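Local coordinates for protein Dye type peroxidase A (PDB 6GZW) that probably uses its heme to oxidise dyes and other reducing substrates with hydrogen peroxide, as a dye-decolourising peroxidase, at residues 320-325 and 331-336; 54-59 and 142-147; 90-93 and 97-100. All blocks are in the same frame, centred on the assembly; numbering follows the deposited sequence.

Contact 1 is the most central of the three and wholly buried: strand 316-326 meets the start of helix 333-343 beside the heme, through aromatic rings, a thiol and the pyrrole and vinyl carbons of the porphyrin. The other two belong to the N-terminal half of the chain. Contact 2 joins helices 43-61 and 135-149 through small apolar groups, with charged groups on their outer sides that reach the second subunit from 142-147. Contact 3, further out and only partly buried, ends helix 90-95 with a backbone hydrogen bond, the one such bond across any of these pairs. Its F92 and L98 also touch helix 43-61, an element shared with contact 2.

Contact 1: 320-325 and 331-336; sequences LLFVCW and RGFVPV. With HEM (protoporphyrin IX containing Fe), chain C.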
loop_
_atom_site.group_PDB
_atom_site.type_symbol
_atom_site.label_atom_id
_atom_site.label_comp_id
_atom_site.label_asym_id
_atom_site.label_seq_id
_atom_site.Cartn_x
_atom_site.Cartn_y
_atom_site.Cartn_z
ATOM N N LEU A 320 9.829 7.261 -5.435
ATOM C CA LEU A 320 10.049 7.664 -4.038
ATOM C C LEU A 320 9.290 8.922 -3.731
ATOM O O LEU A 320 9.372 9.899 -4.500
ATOM C CB LEU A 320 11.543 7.939 -3.846
ATOM C CG LEU A 320 12.036 8.081 -2.394
ATOM C CD1 LEU A 320 12.036 6.762 -1.675
ATOM C CD2 LEU A 320 13.443 8.681 -2.420
ATOM N N LEU A 321 8.495 8.897 -2.648
ATOM C CA LEU A 321 7.965 10.126 -2.065
ATOM C C LEU A 321 9.060 10.618 -1.156
ATOM O O LEU A 321 9.222 10.155 -0.011
ATOM C CB LEU A 321 6.667 9.922 -1.303
ATOM C CG LEU A 321 5.539 9.214 -2.066
ATOM C CD1 LEU A 321 4.332 9.015 -1.172
ATOM C CD2 LEU A 321 5.148 9.985 -3.322
ATOM N N PHE A 322 9.899 11.471 -1.730
ATOM C CA PHE A 322 11.034 12.057 -1.037
ATOM C C PHE A 322 10.461 13.114 -0.095
ATOM O O PHE A 322 9.730 13.981 -0.521
ATOM C CB PHE A 322 11.973 12.663 -2.076
ATOM C CG PHE A 322 13.226 13.262 -1.503
ATOM C CD1 PHE A 322 14.348 12.474 -1.270
ATOM C CD2 PHE A 322 13.284 14.601 -1.193
ATOM C CE1 PHE A 322 15.530 13.014 -0.753
ATOM C CE2 PHE A 322 14.450 15.152 -0.677
ATOM C CZ PHE A 322 15.573 14.348 -0.459
ATOM N N VAL A 323 10.786 13.000 1.187
ATOM C CA VAL A 323 10.299 13.912 2.223
ATOM C C VAL A 323 11.483 14.297 3.079
ATOM O O VAL A 323 12.040 13.461 3.790
ATOM C CB VAL A 323 9.229 13.247 3.103
ATOM C CG1 VAL A 323 8.650 14.266 4.070
ATOM C CG2 VAL A 323 8.124 12.676 2.246
ATOM N N CYS A 324 11.919 15.548 2.987
ATOM C CA CYS A 324 13.095 15.984 3.743
ATOM C C CYS A 324 12.741 17.147 4.643
ATOM O O CYS A 324 11.825 17.932 4.352
ATOM C CB CYS A 324 14.294 16.371 2.849
ATOM S SG CYS A 324 14.009 17.785 1.762
ATOM N N TRP A 325 13.537 17.249 5.708
ATOM C CA TRP A 325 13.282 18.128 6.832
ATOM C C TRP A 325 14.551 18.962 7.088
ATOM O O TRP A 325 15.639 18.407 7.123
ATOM C CB TRP A 325 12.949 17.264 8.049
ATOM C CG TRP A 325 11.680 16.461 7.903
ATOM C CD1 TRP A 325 11.541 15.149 7.516
ATOM C CD2 TRP A 325 10.375 16.938 8.190
ATOM N NE1 TRP A 325 10.206 14.796 7.530
ATOM C CE2 TRP A 325 9.474 15.882 7.951
ATOM C CE3 TRP A 325 9.873 18.176 8.609
ATOM C CZ2 TRP A 325 8.105 16.035 8.123
ATOM C CZ3 TRP A 325 8.507 18.315 8.802
ATOM C CH2 TRP A 325 7.645 17.258 8.528
ATOM N N ARG A 331 19.402 26.219 3.256
ATOM C CA ARG A 331 20.552 25.482 3.800
ATOM C C ARG A 331 20.334 23.962 3.822
ATOM O O ARG A 331 20.935 23.256 4.638
ATOM C CB ARG A 331 20.876 25.965 5.227
ATOM C CG ARG A 331 21.217 27.451 5.308
ATOM C CD ARG A 331 21.950 27.839 6.597
ATOM N NE ARG A 331 21.191 27.657 7.838
ATOM C CZ ARG A 331 20.206 28.444 8.291
ATOM N NH1 ARG A 331 19.757 29.498 7.604
ATOM N NH2 ARG A 331 19.636 28.147 9.459
ATOM N N GLY A 332 19.472 23.463 2.933
ATOM C CA GLY A 332 19.186 22.023 2.873
ATOM C C GLY A 332 18.858 21.640 1.451
ATOM O O GLY A 332 19.712 21.657 0.574
ATOM N N PHE A 333 17.588 21.317 1.212
ATOM C CA PHE A 333 17.127 20.865 -0.105
ATOM C C PHE A 333 17.575 21.724 -1.276
ATOM O O PHE A 333 18.066 21.197 -2.274
ATOM C CB PHE A 333 15.602 20.730 -0.129
ATOM C CG PHE A 333 15.057 20.316 -1.473
ATOM C CD1 PHE A 333 15.058 18.976 -1.828
ATOM C CD2 PHE A 333 14.605 21.240 -2.394
ATOM C CE1 PHE A 333 14.577 18.583 -3.079
ATOM C CE2 PHE A 333 14.159 20.864 -3.652
ATOM C CZ PHE A 333 14.134 19.523 -3.990
ATOM N N VAL A 334 17.437 23.050 -1.149
ATOM C CA VAL A 334 17.578 23.919 -2.311
ATOM C C VAL A 334 18.998 23.877 -2.923
ATOM O O VAL A 334 19.137 23.556 -4.092
ATOM C CB VAL A 334 17.076 25.345 -2.029
ATOM C CG1 VAL A 334 17.386 26.277 -3.206
ATOM C CG2 VAL A 334 15.578 25.296 -1.783
ATOM N N PRO A 335 20.030 24.180 -2.127
ATOM C CA PRO A 335 21.392 24.134 -2.719
ATOM C C PRO A 335 21.848 22.749 -3.174
ATOM O O PRO A 335 22.554 22.637 -4.170
ATOM C CB PRO A 335 22.289 24.691 -1.605
ATOM C CG PRO A 335 21.499 24.534 -0.348
ATOM C CD PRO A 335 20.050 24.673 -0.745
ATOM N N VAL A 336 21.399 21.696 -2.501
ATOM C CA VAL A 336 21.762 20.344 -2.893
ATOM C C VAL A 336 21.071 20.038 -4.221
ATOM O O VAL A 336 21.719 19.576 -5.157
ATOM C CB VAL A 336 21.430 19.312 -1.802
ATOM C CG1 VAL A 336 21.716 17.905 -2.293
ATOM C CG2 VAL A 336 22.218 19.606 -0.524
HETATM C CHA HEM C . 22.015 9.725 0.047
HETATM C CHB HEM C . 19.187 7.563 -3.234
HETATM C CHC HEM C . 17.072 11.842 -4.133
HETATM C CHD HEM C . 19.889 13.973 -0.866
HETATM C C1A HEM C . 21.440 8.775 -0.758
HETATM C C2A HEM C . 21.854 7.412 -0.821
HETATM C C3A HEM C . 21.056 6.820 -1.746
HETATM C C4A HEM C . 20.157 7.812 -2.259
HETATM C CMA HEM C . 21.052 5.372 -2.173
HETATM C CAA HEM C . 22.972 6.746 -0.031
HETATM C CBA HEM C . 22.602 6.127 1.308
HETATM C CGA HEM C . 22.242 7.168 2.314
HETATM O O1A HEM C . 23.109 7.791 2.984
HETATM O O2A HEM C . 21.025 7.463 2.492
HETATM C C1B HEM C . 18.336 8.556 -3.753
HETATM C C2B HEM C . 17.302 8.309 -4.701
HETATM C C3B HEM C . 16.690 9.490 -4.983
HETATM C C4B HEM C . 17.391 10.506 -4.139
HETATM C CMB HEM C . 16.985 6.981 -5.318
HETATM C CAB HEM C . 15.510 9.770 -5.828
HETATM C CBB HEM C . 14.563 8.888 -6.100
HETATM C C1C HEM C . 17.676 12.814 -3.366
HETATM C C2C HEM C . 17.326 14.189 -3.383
HETATM C C3C HEM C . 18.149 14.804 -2.455
HETATM C C4C HEM C . 18.966 13.777 -1.859
HETATM C CMC HEM C . 16.308 14.868 -4.246
HETATM C CAC HEM C . 18.275 16.236 -2.095
HETATM C CBC HEM C . 17.937 17.299 -2.840
HETATM C C1D HEM C . 20.641 12.918 -0.333
HETATM C C2D HEM C . 21.569 13.174 0.783
HETATM C C3D HEM C . 22.171 11.998 1.044
HETATM C C4D HEM C . 21.587 11.032 0.070
HETATM C CMD HEM C . 21.782 14.492 1.523
HETATM C CAD HEM C . 23.223 11.757 2.115
HETATM C CBD HEM C . 24.631 12.128 1.641
HETATM C CGD HEM C . 25.624 11.943 2.746
HETATM O O1D HEM C . 26.279 10.867 2.846
HETATM O O2D HEM C . 25.774 12.860 3.580
HETATM N NA HEM C . 20.468 9.036 -1.712
HETATM N NB HEM C . 18.361 9.866 -3.478
HETATM N NC HEM C . 18.694 12.588 -2.501
HETATM N ND HEM C . 20.744 11.658 -0.793
HETATM FE FE HEM C . 19.618 10.795 -2.109
HETATM O O HOH W 1 18.211 10.469 -0.751
#
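C324 on strand 316-326 and F333 in the first turn of helix 333-343 bring the two backbones closest, with their CA atoms 7.4 Å apart. The thiol of C324 takes the crowded position between the backbone N and the carbonyl carbon (chi1 63°), which carries SG to 3.8 Å from F333 CB, in an oblique sulfur-aromatic contact with the F333 ring. F322, two residues earlier on the strand, points its CE2 at the edge of that same ring, 4.0 Å from F333 CD1. Both phenylalanines also touch the heme. One face of the F322 ring lies over the methyl carbon CMC, and F322 CZ comes within 3.3 Å of HEM C3C; the water bound to the iron lies in the plane of this ring, at its edge. F333 CD1 packs 3.5 Å from the vinyl carbon HEM CBC, and V336 CG1 lies 3.8 Å from HEM CAC. With an alanine in place of F322, the pyrrole methyl and the F333 edge would probably lose their shared neighbour, and a gap would be likely to open next to the iron-bound water. G332 is the N-cap of the helix, and F333 N is hydrogen-bonded to Q326 OE1. The strand itself runs between strands 219-228 and 300-310, with F322 touching I226 on one and R301 on the other, so that sheet and helix together wall this side of the heme pocket.

Contact 2: 54-59 and 142-147; sequences SDTARR and LRAIQR
T56 turns its methyl group into helix 135-149, where CG2 lies 3.8 Å from A144 CB and 4.0 Å from I145 CD1. These are the two helices of a ferredoxin-like beta-alpha-beta-beta-alpha-beta unit, the dimeric alpha/beta-barrel fold of this family, and they meet on one face of its sheet. With CG2 anti to the backbone N, the threonine gives its methyl to the neighbouring helix, while OG1 is hydrogen-bonded to R52 O and to D148 OD2. I145 reaches T56 through the far end of its chain, and the I145 carbonyl is bonded to W53 NE1, a second polar tie between the helices. Away from this small apolar core each helix carries charge. D55 gathers R58 and R59: R58 NH2 meets OD1 on its syn side, well tilted from the carboxylate plane, whereas R59 NE gives D55 OD2 a nearly straight bond (175°) from above that plane. R143 and R147 form salt bridges with D231, E234 and E235 of the second subunit, placing helix 135-149 at the dimer interface. R147 CD rests over the centre of the R143 guanidinium, and R143 NH1 bonds to a lone pair of Q146 OE1 at 2.9 Å.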
loop_
_atom_site.group_PDB
_atom_site.type_symbol
_atom_site.label_atom_id
_atom_site.label_comp_id
_atom_site.label_asym_id
_atom_site.label_seq_id
_atom_site.Cartn_x
_atom_site.Cartn_y
_atom_site.Cartn_z
ATOM N N SER A 54 -6.052 18.334 15.292
ATOM C CA SER A 54 -5.172 18.015 16.425
ATOM C C SER A 54 -5.821 17.065 17.417
ATOM O O SER A 54 -5.192 16.161 17.903
ATOM C CB SER A 54 -4.710 19.292 17.134
ATOM O OG SER A 54 -3.995 20.171 16.270
ATOM N N ASP A 55 -7.114 17.256 17.713
ATOM C CA ASP A 55 -7.836 16.347 18.586
ATOM C C ASP A 55 -7.966 14.933 17.987
ATOM O O ASP A 55 -7.776 13.935 18.670
ATOM C CB ASP A 55 -9.214 16.948 18.897
ATOM C CG ASP A 55 -10.018 16.104 19.891
ATOM O OD1 ASP A 55 -9.619 16.035 21.063
ATOM O OD2 ASP A 55 -11.040 15.514 19.488
ATOM N N THR A 56 -8.233 14.861 16.684
ATOM C CA THR A 56 -8.264 13.591 15.951
ATOM C C THR A 56 -6.885 12.918 16.013
ATOM O O THR A 56 -6.799 11.746 16.334
ATOM C CB THR A 56 -8.754 13.819 14.501
ATOM O OG1 THR A 56 -10.107 14.272 14.571
ATOM C CG2 THR A 56 -8.668 12.550 13.613
ATOM N N ALA A 57 -5.827 13.659 15.727
ATOM C CA ALA A 57 -4.499 13.085 15.798
ATOM C C ALA A 57 -4.174 12.533 17.196
ATOM O O ALA A 57 -3.670 11.423 17.330
ATOM C CB ALA A 57 -3.452 14.106 15.403
ATOM N N ARG A 58 -4.455 13.331 18.238
ATOM C CA ARG A 58 -4.207 12.932 19.614
ATOM C C ARG A 58 -4.890 11.615 19.948
ATOM O O ARG A 58 -4.262 10.673 20.436
ATOM C CB ARG A 58 -4.649 14.034 20.581
ATOM C CG ARG A 58 -4.145 13.879 22.016
ATOM C CD ARG A 58 -5.126 13.211 22.956
ATOM N NE ARG A 58 -6.455 13.828 22.911
ATOM C CZ ARG A 58 -7.559 13.270 23.389
ATOM N NH1 ARG A 58 -7.522 12.074 23.984
ATOM N NH2 ARG A 58 -8.710 13.896 23.235
ATOM N N ARG A 59 -6.190 11.509 19.641
ATOM C CA ARG A 59 -6.907 10.277 19.943
ATOM C C ARG A 59 -6.359 9.108 19.171
ATOM O O ARG A 59 -6.071 8.037 19.747
ATOM C CB ARG A 59 -8.395 10.410 19.609
ATOM C CG ARG A 59 -9.186 11.379 20.487
ATOM C CD ARG A 59 -10.569 11.727 19.906
ATOM N NE ARG A 59 -11.165 12.866 20.609
ATOM C CZ ARG A 59 -11.787 12.804 21.795
ATOM N NH1 ARG A 59 -11.989 11.656 22.437
ATOM N NH2 ARG A 59 -12.214 13.935 22.353
ATOM N N LEU A 142 -6.221 8.630 7.723
ATOM C CA LEU A 142 -6.421 9.443 6.511
ATOM C C LEU A 142 -7.873 9.867 6.340
ATOM O O LEU A 142 -8.184 11.034 6.099
ATOM C CB LEU A 142 -5.981 8.670 5.263
ATOM C CG LEU A 142 -6.295 9.314 3.902
ATOM C CD1 LEU A 142 -5.631 10.672 3.710
ATOM C CD2 LEU A 142 -5.950 8.365 2.779
ATOM N N ARG A 143 -8.760 8.908 6.453
ATOM C CA ARG A 143 -10.168 9.172 6.273
ATOM C C ARG A 143 -10.704 10.116 7.347
ATOM O O ARG A 143 -11.502 11.021 7.064
ATOM C CB ARG A 143 -10.915 7.834 6.268
ATOM C CG ARG A 143 -12.425 7.912 6.021
ATOM C CD ARG A 143 -12.800 8.654 4.743
ATOM N NE ARG A 143 -14.244 8.606 4.490
ATOM C CZ ARG A 143 -14.881 9.197 3.476
ATOM N NH1 ARG A 143 -14.252 9.939 2.583
ATOM N NH2 ARG A 143 -16.197 9.034 3.363
ATOM N N ALA A 144 -10.245 9.943 8.592
ATOM C CA ALA A 144 -10.717 10.811 9.676
ATOM C C ALA A 144 -10.241 12.245 9.502
ATOM O O ALA A 144 -11.026 13.198 9.669
ATOM C CB ALA A 144 -10.309 10.243 11.007
ATOM N N ILE A 145 -8.972 12.407 9.137
ATOM C CA ILE A 145 -8.430 13.734 8.864
ATOM C C ILE A 145 -9.159 14.355 7.675
ATOM O O ILE A 145 -9.597 15.511 7.722
ATOM C CB ILE A 145 -6.908 13.624 8.654
ATOM C CG1 ILE A 145 -6.215 13.276 9.994
ATOM C CG2 ILE A 145 -6.305 14.842 7.962
ATOM C CD1 ILE A 145 -6.261 14.373 11.045
ATOM N N GLN A 146 -9.345 13.587 6.603
ATOM C CA GLN A 146 -10.024 14.134 5.440
ATOM C C GLN A 146 -11.475 14.541 5.707
ATOM O O GLN A 146 -11.911 15.579 5.221
ATOM C CB GLN A 146 -9.915 13.176 4.255
ATOM C CG GLN A 146 -10.707 13.573 3.006
ATOM C CD GLN A 146 -11.969 12.752 2.849
ATOM O OE1 GLN A 146 -12.032 11.601 3.294
ATOM N NE2 GLN A 146 -12.983 13.333 2.230
ATOM N N ARG A 147 -12.188 13.739 6.486
ATOM C CA ARG A 147 -13.558 14.050 6.893
ATOM C C ARG A 147 -13.665 15.215 7.886
ATOM O O ARG A 147 -14.693 15.921 7.902
ATOM C CB ARG A 147 -14.235 12.796 7.448
ATOM C CG ARG A 147 -14.506 11.748 6.397
ATOM C CD ARG A 147 -15.769 12.046 5.630
ATOM N NE ARG A 147 -16.955 11.680 6.391
ATOM C CZ ARG A 147 -18.201 11.866 5.965
ATOM N NH1 ARG A 147 -18.434 12.435 4.779
ATOM N NH2 ARG A 147 -19.231 11.484 6.723
#

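Contact 3: 90-93 and 97-100; sequences HSFF and GLEK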
loop_
_atom_site.group_PDB
_atom_site.type_symbol
_atom_site.label_atom_id
_atom_site.label_comp_id
_atom_site.label_asym_id
_atom_site.label_seq_id
_atom_site.Cartn_x
_atom_site.Cartn_y
_atom_site.Cartn_z
ATOM N N HIS A 90 2.928 28.157 1.324
ATOM C CA HIS A 90 3.021 29.574 0.963
ATOM C C HIS A 90 1.648 30.197 0.717
ATOM O O HIS A 90 1.354 31.286 1.254
ATOM C CB HIS A 90 3.929 29.723 -0.261
ATOM C CG HIS A 90 4.186 31.134 -0.681
ATOM N ND1 HIS A 90 3.320 31.839 -1.487
ATOM C CD2 HIS A 90 5.256 31.939 -0.477
ATOM C CE1 HIS A 90 3.828 33.037 -1.726
ATOM N NE2 HIS A 90 5.005 33.120 -1.130
ATOM N N SER A 91 0.788 29.493 -0.029
ATOM C CA SER A 91 -0.525 30.012 -0.412
ATOM C C SER A 91 -1.464 30.235 0.768
ATOM O O SER A 91 -2.337 31.080 0.703
ATOM C CB SER A 91 -1.174 29.089 -1.445
ATOM O OG SER A 91 -1.269 27.775 -0.932
ATOM N N PHE A 92 -1.285 29.491 1.857
ATOM C CA PHE A 92 -2.165 29.609 3.021
ATOM C C PHE A 92 -2.325 31.043 3.558
ATOM O O PHE A 92 -3.429 31.452 3.969
ATOM C CB PHE A 92 -1.621 28.725 4.137
ATOM C CG PHE A 92 -2.448 28.730 5.394
ATOM C CD1 PHE A 92 -3.540 27.872 5.535
ATOM C CD2 PHE A 92 -2.129 29.575 6.465
ATOM C CE1 PHE A 92 -4.299 27.864 6.711
ATOM C CE2 PHE A 92 -2.893 29.574 7.621
ATOM C CZ PHE A 92 -3.981 28.722 7.746
ATOM N N PHE A 93 -1.227 31.796 3.543
ATOM C CA PHE A 93 -1.116 33.052 4.302
ATOM C C PHE A 93 -1.914 34.175 3.617
ATOM O O PHE A 93 -2.592 34.958 4.293
ATOM C CB PHE A 93 0.386 33.364 4.553
ATOM C CG PHE A 93 1.052 32.315 5.404
ATOM C CD1 PHE A 93 1.526 31.122 4.827
ATOM C CD2 PHE A 93 1.093 32.439 6.783
ATOM C CE1 PHE A 93 2.068 30.123 5.606
ATOM C CE2 PHE A 93 1.653 31.449 7.583
ATOM C CZ PHE A 93 2.129 30.261 6.990
ATOM N N GLY A 97 -5.366 36.320 5.624
ATOM C CA GLY A 97 -4.898 37.622 6.138
ATOM C C GLY A 97 -3.642 37.499 6.989
ATOM O O GLY A 97 -3.432 38.293 7.904
ATOM N N LEU A 98 -2.784 36.513 6.695
ATOM C CA LEU A 98 -1.616 36.253 7.547
ATOM C C LEU A 98 -0.294 36.429 6.815
ATOM O O LEU A 98 0.719 35.843 7.210
ATOM C CB LEU A 98 -1.744 34.870 8.194
ATOM C CG LEU A 98 -2.848 34.759 9.236
ATOM C CD1 LEU A 98 -3.069 33.297 9.631
ATOM C CD2 LEU A 98 -2.546 35.607 10.471
ATOM N N GLU A 99 -0.300 37.286 5.794
ATOM C CA GLU A 99 0.889 37.593 4.974
ATOM C C GLU A 99 2.066 38.042 5.850
ATOM O O GLU A 99 3.185 37.587 5.689
ATOM C CB GLU A 99 0.567 38.674 3.916
ATOM C CG GLU A 99 -0.454 38.276 2.835
ATOM C CD GLU A 99 -1.909 38.614 3.154
ATOM O OE1 GLU A 99 -2.305 38.660 4.345
ATOM O OE2 GLU A 99 -2.668 38.819 2.179
ATOM N N LYS A 100 1.788 38.889 6.828
ATOM C CA LYS A 100 2.824 39.349 7.756
ATOM C C LYS A 100 3.519 38.220 8.539
ATOM O O LYS A 100 4.655 38.402 8.950
ATOM C CB LYS A 100 2.269 40.412 8.707
ATOM C CG LYS A 100 1.992 41.729 8.003
ATOM C CD LYS A 100 1.407 42.792 8.919
ATOM C CE LYS A 100 0.984 43.999 8.089
ATOM N NZ LYS A 100 0.730 45.197 8.922
#
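F93 and L98 are joined by a backbone hydrogen bond, L98 N to F93 O at 2.9 Å, that closes the end of helix 90-95 in the manner of a Schellman motif. The bond spans five residues and is fairly straight at the hydrogen (160°), although the donor is tilted 20° from the carbonyl plane. G97, with positive phi, makes the reversal that brings L98 back against the last turn of this short helix.

The same two residues supply the apolar part of the motif. L98 CB lies 4.0 Å from F93 CD2, and the L98 carbonyl oxygen approaches the edge of the F93 ring near its plane, 3.5 Å from CD2. With CG beside its own backbone N (chi1 -69°), L98 extends its CD1 methyl to 4.2 Å from F92 CE2. E99 bends at chi2, which brings its carboxylate back toward the helix end, where OE1 comes to 3.7 Å from F93 O without bonding to it.

Behind this first shell, T96 OG1 is hydrogen-bonded to F92 O and only weakly to F93 O, a side-chain tie at the helix end that adds to the backbone bond. The F92 ring meets F88 edge-to-face and touches A46 of helix 43-61. L374 of helix 372-375 packs against both F93 and L98, and R102, P103 and L106 from the following loop pack on F93, so the helix end is wedged between the C-terminal helix and this loop. S91 OG is anchored to D125 OD1. Within the helix, F92 CD2 stands 4.1 Å above the centre of the F93 ring, while H90 O lies in the plane of that ring at its edge, 3.6 Å from F93 CD1.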